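Local coordinates for protein lamina-associated polypeptide 2 isoforms alpha/zeta (Mus musculus, PDB 2V0X) that forms a dimer through this helical domain and, as a component of the nuclear lamina, probably links lamin A to chromatin, at residues 42-55 and 177-189. The protein carries 2 engineered substitutions. Numbering follows the deposited sequence.
Sequences VVEEEWQQIDRQLP and VRMSACAMGSSTM
Trp47 sends its indole NE1 into the backbone of helix 177-189 and bonds to Ala181 O at 2.9 Å, with an N-H...O angle of 153°. The oxygen lies almost exactly in the indole plane, at the ring edge; Gly185 N takes the same oxygen from the opposite face of the carbonyl, as the ordinary helical bond. At the same indole edge the methyl CE of Met184 packs against Trp47 CZ2 at 3.7 Å, while CG1 of Val43 sits over one face. The lack of a side chain at Gly185 matters here: Ile50 CG2 comes to 3.8 Å from Gly185 CA, and Ile50 CD1 rests on Met189 CB. Equally tight is Leu54 CD2, pressed on Cys182 CB at 3.4 Å.

The chain leaves the short helix by a type I turn from Glu46 to Gln49 and runs on without regular structure, extended from Arg52 to Pro55, along helix 152-196. That long helix belongs to the coiled-coil dimerization domain, and Tyr114 of the second subunit packs on both Trp47 and Met184. Helix 42-46 crosses helix 177-189 at -39°, the axes 8.9 Å apart at their closest.

Partly exposed Glu46 and Arg178 mark the looser, solvent side. A bend at chi2 turns the Glu46 carboxylate to lie between Arg52 and Arg178. Arg52 grips Glu46 end-on, NH1 to OE1 at 3.1 Å and NH2 to the backbone O, whereas Glu46 OE2 makes a longer salt bridge of 3.6 Å to Arg178 NE, the carboxylate and guanidinium planes standing 49° apart. A water joins Ile50 O to Ser186 OG. Exposed Pro55 lays CG against the selenium of Met179, which is selenomethionine like Met184 and Met189.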
loop_
_atom_site.group_PDB
_atom_site.type_symbol
_atom_site.label_atom_id
_atom_site.label_comp_id
_atom_site.label_asym_id
_atom_site.label_seq_id
_atom_site.Cartn_x
_atom_site.Cartn_y
_atom_site.Cartn_z
ATOM N N VAL B 42 0.417 12.971 8.543
ATOM C CA VAL B 42 1.373 12.246 7.717
ATOM C C VAL B 42 0.967 12.223 6.240
ATOM O O VAL B 42 1.795 12.508 5.378
ATOM C CB VAL B 42 1.701 10.815 8.275
ATOM C CG1 VAL B 42 0.487 10.181 8.875
ATOM C CG2 VAL B 42 2.269 9.922 7.181
ATOM N N VAL B 43 -0.299 11.933 5.951
ATOM C CA VAL B 43 -0.763 11.912 4.569
ATOM C C VAL B 43 -0.550 13.297 3.933
ATOM O O VAL B 43 0.054 13.404 2.866
ATOM C CB VAL B 43 -2.258 11.479 4.468
ATOM C CG1 VAL B 43 -2.753 11.586 3.046
ATOM C CG2 VAL B 43 -2.433 10.039 4.966
ATOM N N GLU B 44 -0.953 14.354 4.640
ATOM C CA GLU B 44 -0.807 15.719 4.132
ATOM C C GLU B 44 0.652 16.151 3.937
ATOM O O GLU B 44 0.961 16.889 2.992
ATOM C CB GLU B 44 -1.529 16.709 5.041
ATOM C CG GLU B 44 -1.561 18.136 4.506
ATOM C CD GLU B 44 -2.117 19.134 5.505
ATOM O OE1 GLU B 44 -2.770 18.712 6.489
ATOM O OE2 GLU B 44 -1.896 20.348 5.307
ATOM N N GLU B 45 1.545 15.695 4.813
ATOM C CA GLU B 45 2.964 16.029 4.705
ATOM C C GLU B 45 3.565 15.449 3.434
ATOM O O GLU B 45 4.350 16.117 2.756
ATOM C CB GLU B 45 3.756 15.504 5.903
ATOM C CG GLU B 45 3.482 16.234 7.207
ATOM C CD GLU B 45 4.180 15.587 8.392
ATOM O OE1 GLU B 45 5.430 15.525 8.390
ATOM O OE2 GLU B 45 3.478 15.140 9.325
ATOM N N GLU B 46 3.205 14.207 3.117
ATOM C CA GLU B 46 3.714 13.543 1.917
ATOM C C GLU B 46 3.148 14.168 0.660
ATOM O O GLU B 46 3.816 14.233 -0.362
ATOM C CB GLU B 46 3.352 12.053 1.911
ATOM C CG GLU B 46 3.923 11.258 3.070
ATOM C CD GLU B 46 5.437 11.292 3.125
ATOM O OE1 GLU B 46 6.088 11.141 2.066
ATOM O OE2 GLU B 46 5.969 11.458 4.239
ATOM N N TRP B 47 1.914 14.641 0.745
ATOM C CA TRP B 47 1.242 15.232 -0.403
ATOM C C TRP B 47 1.676 16.648 -0.763
ATOM O O TRP B 47 1.254 17.178 -1.789
ATOM C CB TRP B 47 -0.264 15.162 -0.211
ATOM C CG TRP B 47 -0.799 13.781 -0.359
ATOM C CD1 TRP B 47 -0.082 12.640 -0.660
ATOM C CD2 TRP B 47 -2.169 13.376 -0.250
ATOM N NE1 TRP B 47 -0.929 11.560 -0.742
ATOM C CE2 TRP B 47 -2.213 11.979 -0.496
ATOM C CE3 TRP B 47 -3.367 14.057 0.024
ATOM C CZ2 TRP B 47 -3.413 11.253 -0.471
ATOM C CZ3 TRP B 47 -4.561 13.332 0.041
ATOM C CH2 TRP B 47 -4.576 11.945 -0.202
ATOM N N GLN B 48 2.526 17.250 0.064
ATOM C CA GLN B 48 2.995 18.603 -0.199
ATOM C C GLN B 48 3.991 18.598 -1.353
ATOM O O GLN B 48 4.185 19.607 -2.025
ATOM C CB GLN B 48 3.635 19.217 1.054
ATOM C CG GLN B 48 2.677 19.413 2.227
ATOM C CD GLN B 48 1.483 20.289 1.881
ATOM O OE1 GLN B 48 1.641 21.434 1.460
ATOM N NE2 GLN B 48 0.281 19.753 2.062
ATOM N N GLN B 49 4.570 17.435 -1.616
ATOM C CA GLN B 49 5.544 17.281 -2.690
ATOM C C GLN B 49 5.324 15.861 -3.222
ATOM O O GLN B 49 5.958 14.931 -2.750
ATOM C CB GLN B 49 6.950 17.440 -2.097
ATOM C CG GLN B 49 7.939 18.218 -2.953
ATOM C CD GLN B 49 8.529 17.391 -4.068
ATOM O OE1 GLN B 49 9.569 16.758 -3.899
ATOM N NE2 GLN B 49 7.877 17.401 -5.223
ATOM N N ILE B 50 4.406 15.691 -4.176
ATOM C CA ILE B 50 4.111 14.351 -4.693
ATOM C C ILE B 50 5.182 13.766 -5.606
ATOM O O ILE B 50 5.243 12.552 -5.780
ATOM C CB ILE B 50 2.728 14.257 -5.394
ATOM C CG1 ILE B 50 2.674 15.154 -6.638
ATOM C CG2 ILE B 50 1.621 14.599 -4.411
ATOM C CD1 ILE B 50 1.355 15.051 -7.405
ATOM N N ASP B 51 6.010 14.633 -6.189
ATOM C CA ASP B 51 7.092 14.207 -7.078
ATOM C C ASP B 51 8.353 14.133 -6.217
ATOM O O ASP B 51 9.114 15.104 -6.132
ATOM C CB ASP B 51 7.281 15.232 -8.213
ATOM C CG ASP B 51 8.238 14.755 -9.303
ATOM O OD1 ASP B 51 8.474 15.530 -10.254
ATOM O OD2 ASP B 51 8.744 13.618 -9.239
ATOM N N ARG B 52 8.554 12.990 -5.573
ATOM C CA ARG B 52 9.708 12.791 -4.699
ATOM C C ARG B 52 10.047 11.311 -4.527
ATOM O O ARG B 52 9.189 10.438 -4.648
ATOM C CB ARG B 52 9.455 13.456 -3.331
ATOM C CG ARG B 52 10.257 12.881 -2.158
ATOM C CD ARG B 52 10.328 13.833 -0.958
ATOM N NE ARG B 52 9.078 14.555 -0.705
ATOM C CZ ARG B 52 7.957 14.007 -0.241
ATOM N NH1 ARG B 52 7.897 12.706 0.034
ATOM N NH2 ARG B 52 6.889 14.773 -0.039
ATOM N N GLN B 53 11.324 11.048 -4.297
ATOM C CA GLN B 53 11.834 9.698 -4.109
ATOM C C GLN B 53 11.234 9.080 -2.848
ATOM O O GLN B 53 11.031 9.765 -1.848
ATOM C CB GLN B 53 13.356 9.757 -3.997
ATOM C CG GLN B 53 14.062 8.438 -4.118
ATOM C CD GLN B 53 15.530 8.622 -4.425
ATOM O OE1 GLN B 53 16.014 8.199 -5.478
ATOM N NE2 GLN B 53 16.239 9.297 -3.532
ATOM N N LEU B 54 10.985 7.780 -2.898
ATOM C CA LEU B 54 10.402 7.061 -1.774
ATOM C C LEU B 54 11.383 6.687 -0.664
ATOM O O LEU B 54 12.509 6.286 -0.940
ATOM C CB LEU B 54 9.747 5.782 -2.290
ATOM C CG LEU B 54 8.609 6.008 -3.291
ATOM C CD1 LEU B 54 8.154 4.694 -3.875
ATOM C CD2 LEU B 54 7.478 6.717 -2.602
ATOM N N PRO B 55 10.977 6.837 0.610
ATOM C CA PRO B 55 11.873 6.472 1.721
ATOM C C PRO B 55 12.107 4.959 1.715
ATOM O O PRO B 55 11.243 4.183 1.292
ATOM C CB PRO B 55 11.088 6.908 2.961
ATOM C CG PRO B 55 9.676 6.856 2.518
ATOM C CD PRO B 55 9.741 7.449 1.125
ATOM N N VAL B 177 0.822 3.694 6.449
ATOM C CA VAL B 177 0.020 4.859 6.065
ATOM C C VAL B 177 0.890 5.783 5.188
ATOM O O VAL B 177 0.440 6.305 4.172
ATOM C CB VAL B 177 -0.478 5.639 7.337
ATOM C CG1 VAL B 177 -1.043 7.039 6.954
ATOM C CG2 VAL B 177 -1.582 4.845 8.051
ATOM N N ARG B 178 2.141 5.969 5.594
ATOM C CA ARG B 178 3.089 6.808 4.847
ATOM C C ARG B 178 3.336 6.254 3.435
ATOM O O ARG B 178 3.277 6.988 2.450
ATOM C CB ARG B 178 4.424 6.920 5.612
ATOM C CG ARG B 178 5.444 7.826 4.930
ATOM C CD ARG B 178 6.533 8.282 5.884
ATOM N NE ARG B 178 5.994 9.106 6.963
ATOM C CZ ARG B 178 6.329 8.978 8.243
ATOM N NH1 ARG B 178 7.206 8.052 8.619
ATOM N NH2 ARG B 178 5.792 9.787 9.150
HETATM N N MSE B 179 3.627 4.959 3.344
HETATM C CA MSE B 179 3.854 4.320 2.051
HETATM C C MSE B 179 2.626 4.431 1.143
HETATM O O MSE B 179 2.760 4.673 -0.067
HETATM C CB MSE B 179 4.269 2.853 2.223
HETATM C CG MSE B 179 5.657 2.637 2.865
HETATM SE SE MSE B 179 7.076 3.792 2.126
HETATM C CE MSE B 179 6.755 3.538 0.286
ATOM N N SER B 180 1.435 4.267 1.724
ATOM C CA SER B 180 0.180 4.373 0.976
ATOM C C SER B 180 -0.021 5.797 0.448
ATOM O O SER B 180 -0.480 5.984 -0.674
ATOM C CB SER B 180 -1.022 3.990 1.859
ATOM O OG SER B 180 -1.006 2.609 2.192
ATOM N N ALA B 181 0.331 6.787 1.262
ATOM C CA ALA B 181 0.187 8.185 0.877
ATOM C C ALA B 181 1.109 8.497 -0.299
ATOM O O ALA B 181 0.704 9.190 -1.232
ATOM C CB ALA B 181 0.481 9.120 2.059
ATOM N N CYS B 182 2.302 7.912 -0.292
ATOM C CA CYS B 182 3.280 8.114 -1.362
ATOM C C CYS B 182 2.748 7.520 -2.658
ATOM O O CYS B 182 2.852 8.136 -3.722
ATOM C CB CYS B 182 4.620 7.457 -0.999
ATOM S SG CYS B 182 5.600 8.341 0.271
ATOM N N ALA B 183 2.177 6.318 -2.563
ATOM C CA ALA B 183 1.619 5.630 -3.722
ATOM C C ALA B 183 0.503 6.475 -4.332
ATOM O O ALA B 183 0.427 6.634 -5.543
ATOM C CB ALA B 183 1.080 4.262 -3.322
HETATM N N MSE B 184 -0.378 6.972 -3.475
HETATM C CA MSE B 184 -1.485 7.821 -3.888
HETATM C C MSE B 184 -0.943 9.104 -4.532
HETATM O O MSE B 184 -1.488 9.578 -5.520
HETATM C CB MSE B 184 -2.364 8.147 -2.674
HETATM C CG MSE B 184 -3.225 6.962 -2.205
HETATM SE SE MSE B 184 -3.680 7.062 -0.316
HETATM C CE MSE B 184 -5.327 8.052 -0.431
ATOM N N GLY B 185 0.109 9.673 -3.952
ATOM C CA GLY B 185 0.719 10.859 -4.526
ATOM C C GLY B 185 1.277 10.561 -5.923
ATOM O O GLY B 185 1.065 11.318 -6.852
ATOM N N SER B 186 1.946 9.422 -6.081
ATOM C CA SER B 186 2.529 9.037 -7.365
ATOM C C SER B 186 1.453 8.779 -8.407
ATOM O O SER B 186 1.589 9.188 -9.564
ATOM C CB SER B 186 3.425 7.817 -7.194
ATOM O OG SER B 186 4.499 8.132 -6.333
ATOM N N SER B 187 0.376 8.125 -7.990
ATOM C CA SER B 187 -0.732 7.849 -8.887
ATOM C C SER B 187 -1.291 9.189 -9.406
ATOM O O SER B 187 -1.496 9.369 -10.605
ATOM C CB SER B 187 -1.826 7.077 -8.144
ATOM O OG SER B 187 -3.071 7.176 -8.824
ATOM N N THR B 188 -1.490 10.126 -8.485
ATOM C CA THR B 188 -2.008 11.448 -8.796
ATOM C C THR B 188 -1.058 12.212 -9.730
ATOM O O THR B 188 -1.506 12.860 -10.661
ATOM C CB THR B 188 -2.281 12.220 -7.488
ATOM O OG1 THR B 188 -3.240 11.476 -6.718
ATOM C CG2 THR B 188 -2.815 13.623 -7.749
HETATM N N MSE B 189 0.249 12.106 -9.500
HETATM C CA MSE B 189 1.225 12.762 -10.367
HETATM C C MSE B 189 1.085 12.204 -11.805
HETATM O O MSE B 189 0.979 12.953 -12.781
HETATM C CB MSE B 189 2.645 12.526 -9.851
HETATM C CG MSE B 189 3.723 13.218 -10.695
HETATM SE SE MSE B 189 5.535 12.570 -10.382
HETATM C CE MSE B 189 5.569 11.171 -11.713
HETATM O O HOH W 1 5.947 10.559 -7.428
#